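Long-range contacts in aminotransferase class-III (PDB 6K8H), which is a class-III aminotransferase of the PLP-dependent transferase clan that holds (5-hydroxy-4,6-dimethylpyridin-3-yl)methyl dihydrogen phosphate in a pocket: residues K149-S157 and L220-L228; S157-T165 and A189-L197. All coordinates share one frame; numbering follows the deposited sequence.

Interaction 1: residues K149-S157 and L220-L228. With PLR ((5-hydroxy-4,6-dimethylpyridin-3-yl)methyl dihydrogen phosphate), chain D.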
loop_
_atom_site.group_PDB
_atom_site.type_symbol
_atom_site.label_atom_id
_atom_site.label_comp_id
_atom_site.label_asym_id
_atom_site.label_seq_id
_atom_site.Cartn_x
_atom_site.Cartn_y
_atom_site.Cartn_z
ATOM N N LYS B 149 6.617 20.367 1.341
ATOM C CA LYS B 149 5.838 19.881 2.485
ATOM C C LYS B 149 6.268 20.663 3.714
ATOM O O LYS B 149 7.192 21.471 3.653
ATOM C CB LYS B 149 6.022 18.379 2.706
ATOM C CG LYS B 149 7.464 17.987 2.980
ATOM C CD LYS B 149 7.508 16.609 3.581
ATOM C CE LYS B 149 7.022 16.626 5.009
ATOM N NZ LYS B 149 7.383 15.361 5.706
ATOM N N PHE B 150 5.615 20.413 4.846
ATOM C CA PHE B 150 5.833 21.204 6.050
ATOM C C PHE B 150 6.666 20.441 7.079
ATOM O O PHE B 150 6.467 19.244 7.298
ATOM C CB PHE B 150 4.488 21.662 6.632
ATOM C CG PHE B 150 3.813 22.699 5.772
ATOM C CD1 PHE B 150 3.049 22.327 4.675
ATOM C CD2 PHE B 150 4.030 24.052 6.002
ATOM C CE1 PHE B 150 2.467 23.287 3.844
ATOM C CE2 PHE B 150 3.447 25.016 5.185
ATOM C CZ PHE B 150 2.660 24.630 4.104
ATOM N N ASP B 151 7.599 21.164 7.696
ATOM C CA ASP B 151 8.528 20.614 8.679
ATOM C C ASP B 151 7.800 19.887 9.808
ATOM O O ASP B 151 6.803 20.380 10.349
ATOM C CB ASP B 151 9.369 21.753 9.245
ATOM C CG ASP B 151 10.617 21.272 9.935
ATOM O OD1 ASP B 151 11.118 20.192 9.576
ATOM O OD2 ASP B 151 11.120 21.981 10.825
ATOM N N GLY B 152 8.294 18.702 10.154
ATOM C CA GLY B 152 7.766 17.961 11.284
ATOM C C GLY B 152 6.470 17.225 11.033
ATOM O O GLY B 152 5.857 16.733 11.992
ATOM N N CYS B 153 6.043 17.091 9.785
ATOM C CA CYS B 153 4.751 16.497 9.489
ATOM C C CYS B 153 4.901 15.137 8.821
ATOM O O CYS B 153 5.774 14.934 7.966
ATOM C CB CYS B 153 3.935 17.402 8.565
ATOM S SG CYS B 153 3.345 18.937 9.296
ATOM N N TYR B 154 4.006 14.228 9.180
ATOM C CA TYR B 154 4.064 12.835 8.754
ATOM C C TYR B 154 3.077 12.582 7.621
ATOM O O TYR B 154 1.921 13.007 7.693
ATOM C CB TYR B 154 3.755 11.911 9.937
ATOM C CG TYR B 154 3.733 10.445 9.565
ATOM C CD1 TYR B 154 4.912 9.743 9.382
ATOM C CD2 TYR B 154 2.529 9.770 9.381
ATOM C CE1 TYR B 154 4.901 8.392 9.036
ATOM C CE2 TYR B 154 2.508 8.427 9.038
ATOM C CZ TYR B 154 3.696 7.749 8.862
ATOM O OH TYR B 154 3.672 6.416 8.536
ATOM N N HIS B 155 3.533 11.887 6.575
ATOM C CA HIS B 155 2.661 11.554 5.454
ATOM C C HIS B 155 2.847 10.114 4.979
ATOM O O HIS B 155 2.466 9.795 3.847
ATOM C CB HIS B 155 2.893 12.486 4.270
ATOM C CG HIS B 155 2.737 13.937 4.602
ATOM N ND1 HIS B 155 1.509 14.526 4.788
ATOM C CD2 HIS B 155 3.656 14.920 4.764
ATOM C CE1 HIS B 155 1.674 15.808 5.067
ATOM N NE2 HIS B 155 2.968 16.075 5.052
ATOM N N GLY B 156 3.447 9.250 5.783
ATOM C CA GLY B 156 3.692 7.875 5.372
ATOM C C GLY B 156 5.146 7.636 5.030
ATOM O O GLY B 156 6.025 8.430 5.364
ATOM N N SER B 157 5.399 6.520 4.336
ATOM C CA SER B 157 6.758 6.029 4.113
ATOM C C SER B 157 7.312 6.320 2.710
ATOM O O SER B 157 8.415 5.864 2.385
ATOM C CB SER B 157 6.828 4.522 4.427
ATOM O OG SER B 157 5.840 3.800 3.735
ATOM N N LEU B 220 2.208 19.883 -0.359
ATOM C CA LEU B 220 1.450 18.875 0.370
ATOM C C LEU B 220 1.282 19.352 1.804
ATOM O O LEU B 220 2.269 19.720 2.450
ATOM C CB LEU B 220 2.175 17.529 0.317
ATOM C CG LEU B 220 1.785 16.380 1.233
ATOM C CD1 LEU B 220 0.491 15.751 0.733
ATOM C CD2 LEU B 220 2.933 15.387 1.253
ATOM N N ILE B 221 0.043 19.377 2.295
ATOM C CA ILE B 221 -0.218 19.922 3.623
ATOM C C ILE B 221 -1.283 19.094 4.335
ATOM O O ILE B 221 -2.337 18.800 3.763
ATOM C CB ILE B 221 -0.639 21.403 3.556
ATOM C CG1 ILE B 221 -0.850 21.937 4.972
ATOM C CG2 ILE B 221 -1.860 21.584 2.648
ATOM C CD1 ILE B 221 -1.107 23.436 5.024
ATOM N N ASP B 222 -0.994 18.706 5.581
ATOM C CA ASP B 222 -1.985 18.133 6.485
ATOM C C ASP B 222 -2.692 19.275 7.208
ATOM O O ASP B 222 -2.039 20.002 7.966
ATOM C CB ASP B 222 -1.292 17.206 7.478
ATOM C CG ASP B 222 -2.233 16.557 8.481
ATOM O OD1 ASP B 222 -3.316 17.109 8.790
ATOM O OD2 ASP B 222 -1.853 15.470 8.995
ATOM N N PRO B 223 -4.025 19.438 7.058
ATOM C CA PRO B 223 -4.750 20.573 7.646
ATOM C C PRO B 223 -4.667 20.648 9.180
ATOM O O PRO B 223 -4.715 21.736 9.702
ATOM C CB PRO B 223 -6.209 20.385 7.201
ATOM C CG PRO B 223 -6.145 19.381 6.073
ATOM C CD PRO B 223 -4.919 18.534 6.342
ATOM N N ASN B 224 -4.667 19.496 9.852
ATOM C CA ASN B 224 -4.587 19.446 11.337
ATOM C C ASN B 224 -3.563 18.371 11.719
ATOM O O ASN B 224 -3.976 17.330 12.241
ATOM C CB ASN B 224 -5.973 19.179 11.928
ATOM C CG ASN B 224 -6.120 19.627 13.365
ATOM O OD1 ASN B 224 -5.177 20.135 13.965
ATOM N ND2 ASN B 224 -7.309 19.449 13.915
ATOM N N PRO B 225 -2.247 18.592 11.529
ATOM C CA PRO B 225 -1.271 17.530 11.766
ATOM C C PRO B 225 -1.132 17.076 13.224
ATOM O O PRO B 225 -0.879 17.882 14.084
ATOM C CB PRO B 225 0.051 18.138 11.274
ATOM C CG PRO B 225 -0.163 19.630 11.380
ATOM C CD PRO B 225 -1.637 19.852 11.113
ATOM N N ARG B 226 -1.246 15.768 13.442
ATOM C CA ARG B 226 -1.075 15.189 14.796
ATOM C C ARG B 226 0.369 15.431 15.259
ATOM O O ARG B 226 0.567 15.727 16.437
ATOM C CB ARG B 226 -1.347 13.687 14.771
ATOM C CG ARG B 226 -0.488 12.920 15.762
ATOM C CD ARG B 226 -0.803 11.446 15.831
ATOM N NE ARG B 226 -0.722 10.816 14.531
ATOM C CZ ARG B 226 0.405 10.414 13.965
ATOM N NH1 ARG B 226 1.556 10.582 14.591
ATOM N NH2 ARG B 226 0.371 9.825 12.785
ATOM N N SER B 227 1.325 15.320 14.335
ATOM C CA SER B 227 2.734 15.464 14.681
ATOM C C SER B 227 3.052 16.832 15.270
ATOM O O SER B 227 3.986 16.957 16.075
ATOM C CB SER B 227 3.577 15.238 13.422
ATOM O OG SER B 227 3.916 13.880 13.261
ATOM N N LEU B 228 2.274 17.854 14.912
ATOM C CA LEU B 228 2.492 19.195 15.430
ATOM C C LEU B 228 1.495 19.571 16.525
ATOM O O LEU B 228 1.272 20.761 16.772
ATOM C CB LEU B 228 2.463 20.203 14.272
ATOM C CG LEU B 228 3.545 19.998 13.188
ATOM C CD1 LEU B 228 3.530 21.090 12.072
ATOM C CD2 LEU B 228 4.925 19.917 13.806
HETATM N N1 PLR D . -0.984 10.721 6.074
HETATM C C2 PLR D . -1.362 10.909 7.333
HETATM C C2A PLR D . -1.727 12.285 7.785
HETATM C C3 PLR D . -1.435 9.825 8.218
HETATM O O3 PLR D . -1.832 10.052 9.486
HETATM C C4 PLR D . -1.095 8.534 7.766
HETATM C C4A PLR D . -1.175 7.393 8.679
HETATM C C5 PLR D . -0.710 8.370 6.431
HETATM C C6 PLR D . -0.654 9.487 5.643
HETATM C C5A PLR D . -0.309 7.026 5.885
HETATM O O4P PLR D . -1.399 6.064 5.746
HETATM P P PLR D . -1.071 4.490 5.806
HETATM O O1P PLR D . -0.011 4.270 4.775
HETATM O O2P PLR D . -0.579 4.221 7.181
HETATM O O3P PLR D . -2.348 3.775 5.502
HETATM O O HOH W 1 3.309 18.782 4.834
HETATM O O HOH W 2 7.022 16.723 14.485
HETATM O O HOH W 3 0.849 15.127 9.083
#
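The imidazole of His155 is overlapped on one face by Leu220, whose CD2 methyl stands 3.6 Å from the ring centroid and 12° off its normal, a CH-pi contact. With chi1 166°, Leu220 CG lies opposite its own backbone N, and chi2 then turns CD2 up to the ring. Both nitrogens of that ring are engaged: ND1 is bonded to Asp255, while NE2 lies 2.7 Å from the oxygen of water 1. The same water accepts from Phe150 N and donates to Leu220 O, joining the ends of strands 146-150 and 216-221 to the histidine. Leu220 O also sits at the edge of the Phe150 ring, near its plane, and Phe150 CE1 packs 3.6 Å from Ile221 CB.

Beyond the strands, Cys153 SG wedges against Leu228 CD1 at 3.5 Å and, more loosely, against Pro225 CB. Lys149 folds back at chi3 to place NZ 2.8 Å from Cys153 O, in the carbonyl plane; Ala161 and Val163 offer further carbonyls to this buried ammonium. Tyr154 runs alongside Arg226 in the same direction, the phenol ring and the guanidinium plane 49° apart, and brings CE2 to 3.8 Å from C4 of PLR, near the plane of the tyrosine ring. Water 3 donates to Tyr154 O and to Asp222 OD2, the latter 3.4 Å from PLR C2A.

No direct hydrogen bond links the two segments; their polar coupling runs largely through waters, and water 3 in particular ties together two first-shell residues of the pocket.

Interaction 2: residues S157-T165 and A189-L197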
loop_
_atom_site.group_PDB
_atom_site.type_symbol
_atom_site.label_atom_id
_atom_site.label_comp_id
_atom_site.label_asym_id
_atom_site.label_seq_id
_atom_site.Cartn_x
_atom_site.Cartn_y
_atom_site.Cartn_z
ATOM N N SER B 157 5.399 6.520 4.336
ATOM C CA SER B 157 6.758 6.029 4.113
ATOM C C SER B 157 7.312 6.320 2.710
ATOM O O SER B 157 8.415 5.864 2.385
ATOM C CB SER B 157 6.828 4.522 4.427
ATOM O OG SER B 157 5.840 3.800 3.735
ATOM N N TYR B 158 6.573 7.024 1.862
ATOM C CA TYR B 158 7.091 7.392 0.545
ATOM C C TYR B 158 8.260 8.370 0.671
ATOM O O TYR B 158 8.131 9.412 1.323
ATOM C CB TYR B 158 5.969 8.011 -0.275
ATOM C CG TYR B 158 6.335 8.484 -1.669
ATOM C CD1 TYR B 158 7.090 7.693 -2.525
ATOM C CD2 TYR B 158 5.883 9.711 -2.134
ATOM C CE1 TYR B 158 7.402 8.124 -3.815
ATOM C CE2 TYR B 158 6.186 10.157 -3.417
ATOM C CZ TYR B 158 6.955 9.363 -4.250
ATOM O OH TYR B 158 7.251 9.793 -5.525
ATOM N N ASP B 159 9.382 8.059 -0.001
ATOM C CA ASP B 159 10.643 8.799 0.165
ATOM C C ASP B 159 10.463 10.319 0.215
ATOM O O ASP B 159 10.928 10.993 1.146
ATOM C CB ASP B 159 11.602 8.472 -0.989
ATOM C CG ASP B 159 12.028 7.018 -1.021
ATOM O OD1 ASP B 159 11.141 6.147 -0.996
ATOM O OD2 ASP B 159 13.249 6.746 -1.110
ATOM N N PHE B 160 9.814 10.876 -0.806
ATOM C CA PHE B 160 9.712 12.327 -0.917
ATOM C C PHE B 160 8.773 12.912 0.134
ATOM O O PHE B 160 9.018 14.017 0.631
ATOM C CB PHE B 160 9.269 12.693 -2.341
ATOM C CG PHE B 160 10.220 12.213 -3.399
ATOM C CD1 PHE B 160 11.372 12.925 -3.689
ATOM C CD2 PHE B 160 9.984 11.034 -4.079
ATOM C CE1 PHE B 160 12.262 12.476 -4.650
ATOM C CE2 PHE B 160 10.868 10.580 -5.039
ATOM C CZ PHE B 160 12.008 11.311 -5.326
ATOM N N ALA B 161 7.716 12.178 0.507
ATOM C CA ALA B 161 6.743 12.679 1.472
ATOM C C ALA B 161 7.252 12.636 2.907
ATOM O O ALA B 161 6.732 13.364 3.761
ATOM C CB ALA B 161 5.445 11.878 1.361
ATOM N N GLU B 162 8.264 11.824 3.197
ATOM C CA GLU B 162 8.707 11.667 4.571
ATOM C C GLU B 162 9.901 12.551 4.938
ATOM O O GLU B 162 10.285 12.575 6.119
ATOM C CB GLU B 162 9.026 10.193 4.845
ATOM C CG GLU B 162 10.260 9.703 4.144
ATOM C CD GLU B 162 10.603 8.271 4.489
ATOM O OE1 GLU B 162 9.812 7.617 5.201
ATOM O OE2 GLU B 162 11.663 7.794 4.038
ATOM N N VAL B 163 10.465 13.310 3.989
ATOM C CA VAL B 163 11.581 14.199 4.316
ATOM C C VAL B 163 11.160 15.151 5.431
ATOM O O VAL B 163 10.064 15.716 5.399
ATOM C CB VAL B 163 12.043 14.966 3.063
ATOM C CG1 VAL B 163 12.898 16.175 3.453
ATOM C CG2 VAL B 163 12.823 14.060 2.130
ATOM N N SER B 164 12.008 15.288 6.457
ATOM C CA SER B 164 11.749 16.179 7.593
ATOM C C SER B 164 10.497 15.782 8.382
ATOM O O SER B 164 9.850 16.638 8.990
ATOM C CB SER B 164 11.663 17.651 7.163
ATOM O OG SER B 164 12.915 18.121 6.698
ATOM N N THR B 165 10.130 14.494 8.391
ATOM C CA THR B 165 9.033 14.069 9.264
ATOM C C THR B 165 9.349 14.406 10.720
ATOM O O THR B 165 8.473 14.833 11.479
ATOM C CB THR B 165 8.767 12.570 9.121
ATOM O OG1 THR B 165 8.288 12.280 7.806
ATOM C CG2 THR B 165 7.722 12.125 10.145
ATOM N N ALA B 189 19.833 13.607 -3.513
ATOM C CA ALA B 189 18.921 14.103 -4.547
ATOM C C ALA B 189 17.465 14.078 -4.089
ATOM O O ALA B 189 16.656 14.917 -4.521
ATOM C CB ALA B 189 19.100 13.296 -5.835
ATOM N N VAL B 190 17.112 13.144 -3.202
ATOM C CA VAL B 190 15.779 13.168 -2.602
ATOM C C VAL B 190 15.629 14.364 -1.664
ATOM O O VAL B 190 14.627 15.088 -1.713
ATOM C CB VAL B 190 15.480 11.837 -1.894
ATOM C CG1 VAL B 190 14.211 11.947 -1.067
ATOM C CG2 VAL B 190 15.341 10.738 -2.932
ATOM N N LEU B 191 16.603 14.571 -0.779
ATOM C CA LEU B 191 16.578 15.737 0.107
ATOM C C LEU B 191 16.500 17.045 -0.683
ATOM O O LEU B 191 15.724 17.953 -0.344
ATOM C CB LEU B 191 17.817 15.735 1.006
ATOM C CG LEU B 191 17.949 14.645 2.073
ATOM C CD1 LEU B 191 19.247 14.849 2.827
ATOM C CD2 LEU B 191 16.748 14.636 3.020
ATOM N N ASP B 192 17.321 17.164 -1.728
ATOM C CA ASP B 192 17.358 18.359 -2.559
ATOM C C ASP B 192 16.063 18.578 -3.322
ATOM O O ASP B 192 15.786 19.720 -3.711
ATOM C CB ASP B 192 18.515 18.285 -3.565
ATOM C CG ASP B 192 19.884 18.363 -2.906
ATOM O OD1 ASP B 192 19.961 18.641 -1.687
ATOM O OD2 ASP B 192 20.896 18.137 -3.616
ATOM N N SER B 193 15.282 17.521 -3.581
ATOM C CA SER B 193 14.028 17.711 -4.312
ATOM C C SER B 193 12.849 18.152 -3.439
ATOM O O SER B 193 11.761 18.348 -3.982
ATOM C CB SER B 193 13.640 16.437 -5.061
ATOM O OG SER B 193 13.163 15.472 -4.135
ATOM N N VAL B 194 13.000 18.279 -2.120
ATOM C CA VAL B 194 11.876 18.588 -1.233
ATOM C C VAL B 194 12.124 19.949 -0.588
ATOM O O VAL B 194 13.176 20.169 0.024
ATOM C CB VAL B 194 11.650 17.498 -0.166
ATOM C CG1 VAL B 194 10.463 17.866 0.725
ATOM C CG2 VAL B 194 11.403 16.166 -0.835
ATOM N N VAL B 195 11.182 20.871 -0.778
ATOM C CA VAL B 195 11.215 22.192 -0.153
ATOM C C VAL B 195 10.411 22.117 1.143
ATOM O O VAL B 195 9.202 21.857 1.111
ATOM C CB VAL B 195 10.637 23.267 -1.094
ATOM C CG1 VAL B 195 10.582 24.645 -0.393
ATOM C CG2 VAL B 195 11.429 23.358 -2.393
ATOM N N VAL B 196 11.067 22.366 2.278
ATOM C CA VAL B 196 10.450 22.216 3.599
ATOM C C VAL B 196 10.021 23.588 4.110
ATOM O O VAL B 196 10.857 24.473 4.327
ATOM C CB VAL B 196 11.403 21.533 4.595
ATOM C CG1 VAL B 196 10.667 21.240 5.890
ATOM C CG2 VAL B 196 11.957 20.224 4.007
ATOM N N LEU B 197 8.712 23.758 4.322
ATOM C CA LEU B 197 8.023 24.983 4.686
ATOM C C LEU B 197 7.687 25.001 6.172
ATOM O O LEU B 197 7.594 23.952 6.817
ATOM C CB LEU B 197 6.728 25.139 3.876
ATOM C CG LEU B 197 6.803 24.892 2.364
ATOM C CD1 LEU B 197 5.410 24.768 1.783
ATOM C CD2 LEU B 197 7.564 26.011 1.693
#
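Val163 projects from its CB straight at Val194, the two side chains meeting tip to tip. Its CB already lies 4.0 Å from Val194 CG1. From there the branches part: CG1, opposite the backbone N at chi1 163°, continues along Val194 and comes 4.2 Å from Val196 CG2, whereas CG2 packs against Val194 CG2 at 3.9 Å, Leu191 CD2 and Val190 CG1. One valine thus touches both the helix end and the strand that follows it.

Phe160 reaches the same helix from another direction, crossing Val190 at about a right angle, with CE1 3.9 Å from Val190 CG2. Ser193 OG lies at the ring edge, near its plane, 3.1 Å from Phe160 CD1. That hydroxyl donates to Val190 O at 2.9 Å, tilted 25° from the carbonyl plane, which fixes its rotation beside the ring. Ser164 closes the other end, its OG 3.5 Å from Val196 CG2 while bonded to Val178 O and Thr180 N.

The second subunit lies against this region: Asp159 forms a salt bridge with Arg139 of that subunit and bonds to its Tyr158, while Phe160 packs on Val190 of the second subunit and Val190 on Phe160 of that subunit. Within the chain, the weakly bonded helical turn at about 159-162 is wedged between helix 127-142, met by Ala161, and the junction of helix 188-192 with strand 194-197, outermost in the sheet of this chain.

In the fold
Both contacts are buried and meet on the large mixed sheet, where strand 146-150 lies between strand 216-221 of interaction 1 and strand 194-197 of interaction 2. Interaction 1 lies nearer the chain centre, where the loops following its two strands line the ligand pocket, and is rich in ordered water and polar groups. Interaction 2 lies farther out, its centre about 18 Å from the centre of the chain, and is mainly aliphatic and aromatic packing, with Asp159 and Glu162 turned to the second subunit. Ser157 belongs to both. The Lys149 side chain also reaches segment 157-165, and Lys149 O probably accepts from Leu197 N, so one lysine fastens the two regions together.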